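Local coordinates for cytochrome C-type biogenesis protein ccmF (Thermus thermophilus, PDB 6ZMQ), which serves as a membrane-bound cytochrome c heme lyase, carrying heme b and probably taking part in heme handling during cytochrome c maturation, at residues Pro267-Thr272 with Gly375-Val380. Numbering follows the deposited sequence.
Sequences PWLLAT and GWALVV. With LMT (dodecyl-beta-D-maltoside), chain D.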
loop_
_atom_site.group_PDB
_atom_site.type_symbol
_atom_site.label_atom_id
_atom_site.label_comp_id
_atom_site.label_asym_id
_atom_site.label_seq_id
_atom_site.Cartn_x
_atom_site.Cartn_y
_atom_site.Cartn_z
ATOM N N PRO A 267 6.077 -5.471 1.121
ATOM C CA PRO A 267 4.897 -6.133 1.732
ATOM C C PRO A 267 3.807 -6.487 0.734
ATOM O O PRO A 267 3.266 -7.606 0.795
ATOM C CB PRO A 267 4.389 -5.098 2.746
ATOM C CG PRO A 267 5.458 -4.123 2.884
ATOM C CD PRO A 267 6.104 -4.068 1.572
ATOM N N TRP A 268 3.510 -5.562 -0.199
ATOM C CA TRP A 268 2.511 -5.763 -1.246
ATOM C C TRP A 268 2.804 -6.992 -2.099
ATOM O O TRP A 268 1.870 -7.679 -2.542
ATOM C CB TRP A 268 2.436 -4.530 -2.157
ATOM C CG TRP A 268 1.451 -4.733 -3.286
ATOM C CD1 TRP A 268 0.109 -4.540 -3.221
ATOM C CD2 TRP A 268 1.721 -5.219 -4.618
ATOM N NE1 TRP A 268 -0.470 -4.859 -4.419
ATOM C CE2 TRP A 268 0.492 -5.283 -5.291
ATOM C CE3 TRP A 268 2.878 -5.632 -5.289
ATOM C CZ2 TRP A 268 0.382 -5.714 -6.610
ATOM C CZ3 TRP A 268 2.765 -6.056 -6.603
ATOM C CH2 TRP A 268 1.527 -6.092 -7.247
ATOM N N LEU A 269 4.085 -7.265 -2.357
ATOM C CA LEU A 269 4.477 -8.480 -3.065
ATOM C C LEU A 269 4.104 -9.731 -2.269
ATOM O O LEU A 269 3.440 -10.642 -2.788
ATOM C CB LEU A 269 5.980 -8.440 -3.360
ATOM C CG LEU A 269 6.434 -7.549 -4.525
ATOM C CD1 LEU A 269 7.963 -7.467 -4.600
ATOM C CD2 LEU A 269 5.844 -8.006 -5.835
ATOM N N LEU A 270 4.470 -9.759 -0.980
ATOM C CA LEU A 270 4.302 -10.971 -0.178
ATOM C C LEU A 270 2.833 -11.208 0.141
ATOM O O LEU A 270 2.340 -12.340 0.032
ATOM C CB LEU A 270 5.139 -10.862 1.097
ATOM C CG LEU A 270 6.635 -10.658 0.848
ATOM C CD1 LEU A 270 7.339 -10.003 2.044
ATOM C CD2 LEU A 270 7.310 -11.962 0.439
ATOM N N ALA A 271 2.103 -10.120 0.426
ATOM C CA ALA A 271 0.656 -10.188 0.599
ATOM C C ALA A 271 -0.066 -10.581 -0.687
ATOM O O ALA A 271 -1.202 -11.055 -0.625
ATOM C CB ALA A 271 0.117 -8.858 1.125
ATOM N N THR A 272 0.648 -10.609 -1.787
ATOM C CA THR A 272 0.045 -11.119 -3.028
ATOM C C THR A 272 0.354 -12.598 -3.105
ATOM O O THR A 272 -0.529 -13.377 -3.378
ATOM C CB THR A 272 0.728 -10.542 -4.248
ATOM O OG1 THR A 272 0.467 -9.183 -3.987
ATOM C CG2 THR A 272 0.006 -10.897 -5.520
ATOM N N GLY A 375 10.572 -14.192 -4.694
ATOM C CA GLY A 375 11.891 -13.949 -5.250
ATOM C C GLY A 375 12.116 -12.499 -5.622
ATOM O O GLY A 375 13.222 -11.983 -5.483
ATOM N N TRP A 376 11.068 -11.830 -6.102
ATOM C CA TRP A 376 11.139 -10.402 -6.399
ATOM C C TRP A 376 11.381 -9.583 -5.131
ATOM O O TRP A 376 12.257 -8.706 -5.108
ATOM C CB TRP A 376 9.845 -9.983 -7.108
ATOM C CG TRP A 376 9.864 -8.651 -7.845
ATOM C CD1 TRP A 376 10.831 -7.690 -7.800
ATOM C CD2 TRP A 376 8.851 -8.147 -8.739
ATOM N NE1 TRP A 376 10.478 -6.629 -8.596
ATOM C CE2 TRP A 376 9.265 -6.893 -9.182
ATOM C CE3 TRP A 376 7.630 -8.648 -9.199
ATOM C CZ2 TRP A 376 8.503 -6.140 -10.059
ATOM C CZ3 TRP A 376 6.881 -7.887 -10.067
ATOM C CH2 TRP A 376 7.320 -6.668 -10.484
ATOM N N ALA A 377 10.610 -9.862 -4.068
ATOM C CA ALA A 377 10.809 -9.188 -2.780
ATOM C C ALA A 377 12.177 -9.515 -2.175
ATOM O O ALA A 377 12.820 -8.652 -1.557
ATOM C CB ALA A 377 9.677 -9.565 -1.821
ATOM N N LEU A 378 12.636 -10.758 -2.367
ATOM C CA LEU A 378 13.969 -11.186 -1.954
ATOM C C LEU A 378 15.063 -10.413 -2.684
ATOM O O LEU A 378 16.055 -10.011 -2.072
ATOM C CB LEU A 378 14.124 -12.690 -2.208
ATOM C CG LEU A 378 15.423 -13.413 -1.832
ATOM C CD1 LEU A 378 15.839 -13.068 -0.395
ATOM C CD2 LEU A 378 15.335 -14.932 -2.039
ATOM N N VAL A 379 14.897 -10.191 -3.994
ATOM C CA VAL A 379 15.907 -9.457 -4.761
ATOM C C VAL A 379 15.892 -7.965 -4.409
ATOM O O VAL A 379 16.955 -7.336 -4.333
ATOM C CB VAL A 379 15.725 -9.727 -6.276
ATOM C CG1 VAL A 379 16.611 -8.860 -7.125
ATOM C CG2 VAL A 379 16.148 -11.148 -6.600
ATOM N N VAL A 380 14.718 -7.396 -4.112
ATOM C CA VAL A 380 14.652 -5.983 -3.725
ATOM C C VAL A 380 15.285 -5.762 -2.344
ATOM O O VAL A 380 16.051 -4.804 -2.147
ATOM C CB VAL A 380 13.190 -5.484 -3.803
ATOM C CG1 VAL A 380 13.018 -4.115 -3.181
ATOM C CG2 VAL A 380 12.725 -5.427 -5.254
HETATM C C1B LMT D . 14.131 8.627 -13.738
HETATM C C2B LMT D . 15.540 8.367 -14.363
HETATM C C3B LMT D . 16.223 9.634 -14.978
HETATM C C4B LMT D . 15.336 10.908 -15.010
HETATM C C5B LMT D . 14.738 11.038 -13.599
HETATM C C6B LMT D . 13.993 12.360 -13.472
HETATM O O1B LMT D . 13.851 7.652 -12.758
HETATM O O2B LMT D . 16.325 7.833 -13.374
HETATM O O3B LMT D . 16.757 9.351 -16.204
HETATM O "O4'" LMT D . 16.089 12.024 -15.303
HETATM O O5B LMT D . 13.910 9.931 -13.201
HETATM O O6B LMT D . 14.860 13.404 -13.662
HETATM C "C1'" LMT D . 11.631 4.014 -12.439
HETATM C "C2'" LMT D . 13.077 3.925 -13.025
HETATM C "C3'" LMT D . 13.876 5.233 -12.719
HETATM C "C4'" LMT D . 13.097 6.504 -13.124
HETATM C "C5'" LMT D . 11.810 6.401 -12.265
HETATM C "C6'" LMT D . 10.939 7.626 -12.220
HETATM O "O1'" LMT D . 10.815 3.086 -13.043
HETATM O "O2'" LMT D . 13.743 2.881 -12.441
HETATM O "O3'" LMT D . 15.093 5.204 -13.327
HETATM O "O5'" LMT D . 11.038 5.296 -12.715
HETATM O "O6'" LMT D . 10.370 7.715 -13.461
HETATM C C1 LMT D . 10.607 1.863 -12.351
HETATM C C2 LMT D . 9.200 1.442 -12.678
HETATM C C3 LMT D . 8.943 -0.026 -12.868
HETATM C C4 LMT D . 8.650 -0.666 -11.531
HETATM C C5 LMT D . 8.356 -2.124 -11.728
HETATM C C6 LMT D . 7.315 -2.674 -10.796
HETATM C C7 LMT D . 6.071 -1.828 -10.813
HETATM C C8 LMT D . 4.874 -2.711 -10.737
HETATM C C9 LMT D . 3.896 -2.273 -9.697
HETATM C C10 LMT D . 2.767 -3.260 -9.675
HETATM C C11 LMT D . 1.711 -2.803 -8.726
HETATM C C12 LMT D . 0.354 -3.192 -9.197
#
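Leu269 sets both methyls over the indole of Trp376, CD1 also reaching Ala377, and its side chain crosses that of Trp376 at about a right angle. Its CD1 lies over the face of the indole, a CH-pi contact 4.3 Å from the centroid of the five-membered ring, and also touches the backbone N of Ala377. Leu269 CD2 lies over the same face, offset toward the rim, 3.9 Å from Trp376 CE3. With CG anti to the backbone N (chi1 -163°), the indole of Trp376 reaches out from its helix and presents one face to both methyls. The small CB of Ala377 fits between Leu269 CD1 and Leu270 CD2, 4.1 Å from the latter, and the two nearly antiparallel segments, inclined at 159°, approach to 9.1 Å between axes.

A dodecyl maltoside tail continues this apolar surface: its C6 meets Trp376 CZ2, while C11 lies over Trp268, 3.6 Å from CH2. The opposite face of Trp268 is covered by Thr272 OG1, which hydrogen-bonds to the carbonyl O of Trp268 one turn back. Trp231 of helix 224-247 stacks on Trp268. Replacing Trp268 with alanine is likely to deprive Trp231 of its stacking partner and open a gap between Thr272 and the detergent tail.

The contact joins two predicted transmembrane helices of the CcmF helical bundle, 266-284, which carries the axial heme ligand His276, and 362-384. Helix 224-247 packs on Trp268 and Ala271, helix 288-307 on Pro267 and Leu270, and helix 402-422 on Trp376 and Val379.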